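PDB 4D2M: protein F1 from Vaccinia virus ankara, which binds the BH3 helix of pro-apoptotic Bim in a surface groove and so probably blocks apoptosis of the infected cell. Local coordinates for residues A[92-97]-A[139-143]; A[145-149]-A[161-165]. The protein carries 1 engineered substitution. One frame throughout, in Å; residues are numbered along the deposited sequence.

Interaction 1 (A[92-97]-A[139-143])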
ATOM      1  N   TYR A  92      14.795   8.210  25.403  1.00 34.03           N
ATOM      2  CA  TYR A  92      15.410   6.896  25.567  1.00 36.58           C
ATOM      3  C   TYR A  92      15.973   6.323  24.263  1.00 35.54           C
ATOM      4  O   TYR A  92      17.041   5.713  24.270  1.00 38.45           O
ATOM      5  CB  TYR A  92      14.397   5.925  26.181  1.00 38.53           C
ATOM      6  CG  TYR A  92      14.209   6.120  27.674  1.00 49.15           C
ATOM      7  CD1 TYR A  92      13.691   7.306  28.181  1.00 53.76           C
ATOM      8  CD2 TYR A  92      14.551   5.121  28.576  1.00 60.56           C
ATOM      9  CE1 TYR A  92      13.521   7.492  29.541  1.00 64.86           C
ATOM     10  CE2 TYR A  92      14.381   5.298  29.941  1.00 68.15           C
ATOM     11  CZ  TYR A  92      13.866   6.485  30.416  1.00 70.68           C
ATOM     12  OH  TYR A  92      13.695   6.670  31.770  1.00 75.94           O
ATOM     13  N   CYS A  93      15.270   6.520  23.149  1.00 35.63           N
ATOM     14  CA  CYS A  93      15.721   5.965  21.871  1.00 36.01           C
ATOM     15  C   CYS A  93      16.820   6.809  21.236  1.00 37.04           C
ATOM     16  O   CYS A  93      17.636   6.294  20.472  1.00 33.82           O
ATOM     17  CB  CYS A  93      14.553   5.828  20.895  1.00 33.08           C
ATOM     18  SG  CYS A  93      13.403   4.519  21.334  1.00 33.15           S
ATOM     19  N   ASP A  94      16.840   8.103  21.540  1.00 35.32           N
ATOM     20  CA  ASP A  94      17.918   8.962  21.062  1.00 34.80           C
ATOM     21  C   ASP A  94      19.238   8.508  21.667  1.00 36.92           C
ATOM     22  O   ASP A  94      20.263   8.476  20.990  1.00 40.04           O
ATOM     23  CB  ASP A  94      17.658  10.431  21.405  1.00 40.75           C
ATOM     24  CG  ASP A  94      16.661  11.087  20.466  1.00 49.83           C
ATOM     25  OD1 ASP A  94      15.978  10.364  19.707  1.00 42.32           O
ATOM     26  OD2 ASP A  94      16.556  12.332  20.496  1.00 53.40           O
ATOM     27  N   LYS A  95      19.203   8.148  22.947  1.00 39.60           N
ATOM     28  CA  LYS A  95      20.404   7.710  23.647  1.00 39.32           C
ATOM     29  C   LYS A  95      20.894   6.368  23.105  1.00 37.44           C
ATOM     30  O   LYS A  95      22.085   6.189  22.858  1.00 42.08           O
ATOM     31  CB  LYS A  95      20.142   7.601  25.149  1.00 45.01           C
ATOM     32  CG  LYS A  95      21.410   7.434  25.974  1.00 53.90           C
ATOM     33  CD  LYS A  95      21.114   7.390  27.464  1.00 66.74           C
ATOM     34  CE  LYS A  95      22.400   7.364  28.279  1.00 78.45           C
ATOM     35  NZ  LYS A  95      23.279   6.218  27.909  1.00 80.07           N
ATOM     36  N   VAL A  96      19.968   5.430  22.927  1.00 35.91           N
ATOM     37  CA  VAL A  96      20.288   4.131  22.346  1.00 41.55           C
ATOM     38  C   VAL A  96      20.847   4.333  20.939  1.00 40.77           C
ATOM     39  O   VAL A  96      21.869   3.751  20.585  1.00 42.37           O
ATOM     40  CB  VAL A  96      19.033   3.201  22.320  1.00 38.33           C
ATOM     41  CG1 VAL A  96      19.250   1.930  21.473  1.00 36.28           C
ATOM     42  CG2 VAL A  96      18.644   2.821  23.736  1.00 36.51           C
ATOM     43  N   SER A  97      20.192   5.183  20.153  1.00 35.52           N
ATOM     44  CA  SER A  97      20.621   5.427  18.781  1.00 33.71           C
ATOM     45  C   SER A  97      22.020   6.035  18.730  1.00 36.44           C
ATOM     46  O   SER A  97      22.800   5.739  17.824  1.00 39.30           O
ATOM     47  CB  SER A  97      19.626   6.340  18.060  1.00 31.94           C
ATOM     48  OG  SER A  97      18.386   5.682  17.870  1.00 32.32           O
ATOM     49  N   LEU A 139      13.440  -0.813  23.012  1.00 29.29           N
ATOM     50  CA  LEU A 139      14.009   0.480  22.649  1.00 31.89           C
ATOM     51  C   LEU A 139      14.988   0.349  21.484  1.00 32.59           C
ATOM     52  O   LEU A 139      15.037   1.210  20.604  1.00 30.73           O
ATOM     53  CB  LEU A 139      14.721   1.109  23.851  1.00 33.11           C
ATOM     54  CG  LEU A 139      13.840   1.513  25.035  1.00 34.77           C
ATOM     55  CD1 LEU A 139      14.699   2.005  26.193  1.00 35.53           C
ATOM     56  CD2 LEU A 139      12.833   2.577  24.627  1.00 36.38           C
ATOM     57  N   ALA A 140      15.763  -0.731  21.483  1.00 32.85           N
ATOM     58  CA  ALA A 140      16.753  -0.957  20.437  1.00 30.99           C
ATOM     59  C   ALA A 140      16.076  -1.215  19.094  1.00 28.16           C
ATOM     60  O   ALA A 140      16.565  -0.782  18.048  1.00 27.96           O
ATOM     61  CB  ALA A 140      17.654  -2.119  20.809  1.00 36.93           C
ATOM     62  N   THR A 141      14.952  -1.922  19.122  1.00 27.37           N
ATOM     63  CA  THR A 141      14.234  -2.238  17.893  1.00 27.48           C
ATOM     64  C   THR A 141      13.654  -0.969  17.276  1.00 26.75           C
ATOM     65  O   THR A 141      13.724  -0.770  16.067  1.00 25.30           O
ATOM     66  CB  THR A 141      13.099  -3.246  18.136  1.00 30.62           C
ATOM     67  OG1 THR A 141      13.628  -4.427  18.751  1.00 34.40           O
ATOM     68  CG2 THR A 141      12.434  -3.623  16.819  1.00 31.73           C
ATOM     69  N   ILE A 142      13.075  -0.118  18.114  1.00 25.20           N
ATOM     70  CA  ILE A 142      12.563   1.164  17.656  1.00 24.61           C
ATOM     71  C   ILE A 142      13.681   1.966  16.995  1.00 25.04           C
ATOM     72  O   ILE A 142      13.507   2.498  15.899  1.00 28.50           O
ATOM     73  CB  ILE A 142      11.954   1.976  18.816  1.00 24.85           C
ATOM     74  CG1 ILE A 142      10.740   1.241  19.389  1.00 24.99           C
ATOM     75  CG2 ILE A 142      11.535   3.366  18.344  1.00 24.54           C
ATOM     76  CD1 ILE A 142      10.263   1.774  20.730  1.00 29.66           C
ATOM     77  N   SER A 143      14.827   2.039  17.663  1.00 26.13           N
ATOM     78  CA  SER A 143      15.969   2.780  17.142  1.00 29.70           C
ATOM     79  C   SER A 143      16.427   2.214  15.801  1.00 30.08           C
ATOM     80  O   SER A 143      16.747   2.962  14.881  1.00 29.14           O
ATOM     81  CB  SER A 143      17.126   2.764  18.143  1.00 30.76           C
ATOM     82  OG  SER A 143      16.839   3.579  19.269  1.00 34.15           O
TER
HETATM   83  O   HOH W   1      18.519   4.895  15.151  1.00 34.90           O

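Interaction 2 (A[145-149]-A[161-165])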
ATOM      1  N   ILE A 145      14.563   0.380  13.640  1.00 25.19           N
ATOM      2  CA  ILE A 145      13.507   0.636  12.664  1.00 28.05           C
ATOM      3  C   ILE A 145      13.514   2.103  12.247  1.00 29.64           C
ATOM      4  O   ILE A 145      13.262   2.426  11.087  1.00 26.98           O
ATOM      5  CB  ILE A 145      12.108   0.268  13.220  1.00 29.96           C
ATOM      6  CG1 ILE A 145      11.999  -1.244  13.447  1.00 32.69           C
ATOM      7  CG2 ILE A 145      10.995   0.735  12.277  1.00 30.38           C
ATOM      8  CD1 ILE A 145      12.141  -2.085  12.194  1.00 32.43           C
ATOM      9  N   THR A 146      13.795   2.985  13.201  1.00 26.62           N
ATOM     10  CA  THR A 146      13.892   4.406  12.908  1.00 27.63           C
ATOM     11  C   THR A 146      15.024   4.655  11.916  1.00 32.12           C
ATOM     12  O   THR A 146      14.880   5.451  10.993  1.00 33.87           O
ATOM     13  CB  THR A 146      14.130   5.228  14.186  1.00 31.60           C
ATOM     14  OG1 THR A 146      13.056   4.997  15.105  1.00 31.41           O
ATOM     15  CG2 THR A 146      14.208   6.712  13.867  1.00 37.37           C
ATOM     16  N   GLU A 147      16.142   3.958  12.106  1.00 31.00           N
ATOM     17  CA  GLU A 147      17.290   4.087  11.214  1.00 31.24           C
ATOM     18  C   GLU A 147      16.970   3.569   9.813  1.00 32.08           C
ATOM     19  O   GLU A 147      17.418   4.142   8.820  1.00 31.70           O
ATOM     20  CB  GLU A 147      18.497   3.339  11.783  1.00 42.24           C
ATOM     21  CG  GLU A 147      19.714   4.219  12.006  1.00 60.45           C
ATOM     22  CD  GLU A 147      20.278   4.771  10.713  1.00 66.28           C
ATOM     23  OE1 GLU A 147      20.631   3.967   9.826  1.00 73.15           O
ATOM     24  OE2 GLU A 147      20.372   6.010  10.585  1.00 62.30           O
ATOM     25  N   LEU A 148      16.209   2.481   9.729  1.00 35.13           N
ATOM     26  CA  LEU A 148      15.777   1.967   8.434  1.00 38.08           C
ATOM     27  C   LEU A 148      14.913   3.003   7.725  1.00 34.62           C
ATOM     28  O   LEU A 148      14.971   3.142   6.504  1.00 35.96           O
ATOM     29  CB  LEU A 148      15.002   0.653   8.586  1.00 39.45           C
ATOM     30  CG  LEU A 148      15.789  -0.596   8.997  1.00 42.09           C
ATOM     31  CD1 LEU A 148      14.885  -1.817   8.969  1.00 37.06           C
ATOM     32  CD2 LEU A 148      16.989  -0.825   8.098  1.00 47.28           C
ATOM     33  N   GLY A 149      14.117   3.736   8.499  1.00 30.61           N
ATOM     34  CA  GLY A 149      13.261   4.768   7.950  1.00 31.32           C
ATOM     35  C   GLY A 149      14.053   5.929   7.379  1.00 34.62           C
ATOM     36  O   GLY A 149      13.706   6.466   6.328  1.00 41.88           O
ATOM     37  N   MET A 161       6.188   0.050   7.124  1.00 28.61           N
ATOM     38  CA  MET A 161       7.110  -0.578   8.062  1.00 30.63           C
ATOM     39  C   MET A 161       6.880  -0.057   9.474  1.00 29.86           C
ATOM     40  O   MET A 161       6.817  -0.833  10.427  1.00 30.79           O
ATOM     41  CB  MET A 161       8.560  -0.325   7.637  1.00 31.00           C
ATOM     42  CG  MET A 161       9.606  -0.841   8.620  1.00 29.13           C
ATOM     43  SD  MET A 161      11.290  -0.497   8.076  1.00 32.76           S
ATOM     44  CE  MET A 161      11.318   1.295   8.124  1.00 27.48           C
ATOM     45  N   PHE A 162       6.767   1.263   9.603  1.00 26.91           N
ATOM     46  CA  PHE A 162       6.512   1.890  10.899  1.00 24.90           C
ATOM     47  C   PHE A 162       5.234   1.343  11.525  1.00 27.21           C
ATOM     48  O   PHE A 162       5.214   0.974  12.699  1.00 30.40           O
ATOM     49  CB  PHE A 162       6.399   3.413  10.756  1.00 24.96           C
ATOM     50  CG  PHE A 162       7.694   4.103  10.406  1.00 24.65           C
ATOM     51  CD1 PHE A 162       8.913   3.454  10.521  1.00 26.01           C
ATOM     52  CD2 PHE A 162       7.685   5.420   9.970  1.00 24.90           C
ATOM     53  CE1 PHE A 162      10.097   4.104  10.205  1.00 29.81           C
ATOM     54  CE2 PHE A 162       8.863   6.072   9.655  1.00 25.03           C
ATOM     55  CZ  PHE A 162      10.068   5.415   9.771  1.00 25.56           C
ATOM     56  N   THR A 163       4.172   1.286  10.729  1.00 29.06           N
ATOM     57  CA  THR A 163       2.865   0.872  11.223  1.00 28.95           C
ATOM     58  C   THR A 163       2.914  -0.563  11.734  1.00 27.40           C
ATOM     59  O   THR A 163       2.525  -0.837  12.869  1.00 29.79           O
ATOM     60  CB  THR A 163       1.798   1.006  10.125  1.00 33.43           C
ATOM     61  OG1 THR A 163       1.761   2.366   9.673  1.00 30.78           O
ATOM     62  CG2 THR A 163       0.419   0.610  10.643  1.00 40.30           C
ATOM     63  N   LEU A 164       3.417  -1.470  10.903  1.00 25.32           N
ATOM     64  CA  LEU A 164       3.534  -2.873  11.277  1.00 25.44           C
ATOM     65  C   LEU A 164       4.379  -3.063  12.534  1.00 24.27           C
ATOM     66  O   LEU A 164       3.925  -3.654  13.512  1.00 28.27           O
ATOM     67  CB  LEU A 164       4.133  -3.678  10.120  1.00 30.72           C
ATOM     68  CG  LEU A 164       4.537  -5.123  10.418  1.00 32.62           C
ATOM     69  CD1 LEU A 164       3.389  -5.901  11.037  1.00 37.45           C
ATOM     70  CD2 LEU A 164       5.018  -5.809   9.143  1.00 27.07           C
ATOM     71  N   LEU A 165       5.608  -2.558  12.512  1.00 22.50           N
ATOM     72  CA  LEU A 165       6.540  -2.820  13.603  1.00 24.14           C
ATOM     73  C   LEU A 165       6.094  -2.175  14.914  1.00 24.34           C
ATOM     74  O   LEU A 165       6.393  -2.691  15.989  1.00 27.18           O
ATOM     75  CB  LEU A 165       7.944  -2.340  13.232  1.00 25.30           C
ATOM     76  CG  LEU A 165       8.856  -3.396  12.601  1.00 27.51           C
ATOM     77  CD1 LEU A 165       9.239  -4.468  13.621  1.00 32.53           C
ATOM     78  CD2 LEU A 165       8.219  -4.028  11.368  1.00 23.40           C
TER

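Interaction 1 (A[92-97]-A[139-143])
Leu-139 meets helix 80-99 with both ends of its fork: CD1 lies 3.9 Å from Tyr-92 CD2, at the edge of the ring and near its plane, while CD2 rests against Tyr-92 CB and Cys-93 SG. The branch gets there because CG stands anti to the carbonyl carbon (chi1 -66°). The end of the tyrosine ring leads away from residues 139-143, and its OH makes a weak hydrogen bond to an aromatic side chain of the bound BH3 peptide. One residue on, Ala-140 meets Val-96 mainly through its backbone, its CA 4.0 Å from Val-96 CG1; Val-96 and Leu-139 also pack on an aromatic side chain of the peptide. Ile-142 returns to the interface through its short branch, with CG2 3.7 Å from Cys-93 SG. Tyr-65 of the second subunit covers these same two residues. The polar point comes last. Ser-143 OG donates to Cys-93 O at 3.1 Å, approaching well off the line of the C=O bond (C=O...donor angle 116°). Cys-93 O is already taken within its own helix by Ser-97 N at 2.8 Å and by Ser-97 OG, also at 2.8 Å. A water completes the group by donating both to Ser-97 OG and, at 2.6 Å, to Ser-143 O. The short helix segments cross at 75° with axes 8.9 Å apart, a steep crossing in this Bcl-2-like helical bundle. Of the three donors on one carbonyl, Ser-143 OG is the one that crosses between the segments; in an otherwise apolar, buried contact this directional link is consistent with fixing how the helices meet, while leucine, valine and cysteine fill the sides facing the BH3-binding groove and the second subunit.

Interaction 2 (A[145-149]-A[161-165])
Gly-149 and Phe-162 make the tight end of this contact: the ring carbon Phe-162 CZ comes to 3.7 Å from Gly-149 CA, a place it can take because glycine puts no side chain in its way. The ring reaches across with CG anti to the carbonyl carbon (chi1 -69°), and Ile-145 O lies in the ring plane at its edge, 3.7 Å from Phe-162 CE1. Beside it Met-161 turns its terminal methyl toward the backbone of residues 145-149. Its chain is extended until the last torsion, where the bend (chi3 65°) sets Met-161 CE 3.7 Å from Gly-149 N and near Ile-145 O, two atoms joined by a hydrogen bond of helix 135-150. Leu-148 crosses the methionine at about a right angle, its CB 3.8 Å from Met-161 CE. At the other end the fit is simpler: Ile-145 CD1 touches Leu-165 CG at 3.6 Å, and the Ile-145 and Phe-162 side chains pass in opposite directions, CG2 touching CD1. The looser margin is formed by the outward face of helix 135-150, where the partly exposed Glu-147 pairs with Arg-151 instead of reaching across. The segments run antiparallel, 168° between their directions, but their axes stay 10.7 Å apart, so side chains bridge what the backbones do not. Even the nearest CA pair, Ile-145 and Phe-162, is 7.3 Å apart. Phe-121 from helix 118-131 and Met-66 of the second subunit add further cover to Ile-145. With no hydrogen bond between the two segments, the chemistry implies adhesion by shape and apolar burial, in which one long thioether and one ring, edge to a carbonyl, fit against a helical turn whose amide and carbonyl already satisfy each other.

How the interactions relate
Helix 135-150 serves both contacts in succession: its 139-143 turn crosses helix 80-99 in interaction 1, and its 145-149 turn packs along helix 155-169 in interaction 2. The two centres lie about 12 Å apart, and a hydrogen bond from Thr-146 OG1 to Ile-142 O joins the adjoining turns. Interaction 1 borders the bound BH3 peptide, whereas interaction 2 sits deeper, its centre about 4 Å from the centre of the chain against about 9 Å for interaction 1. Both are also covered by the second subunit, through its Tyr-65 and Met-66 respectively. One helix thus connects groove wall, bundle core and the interface with the second subunit.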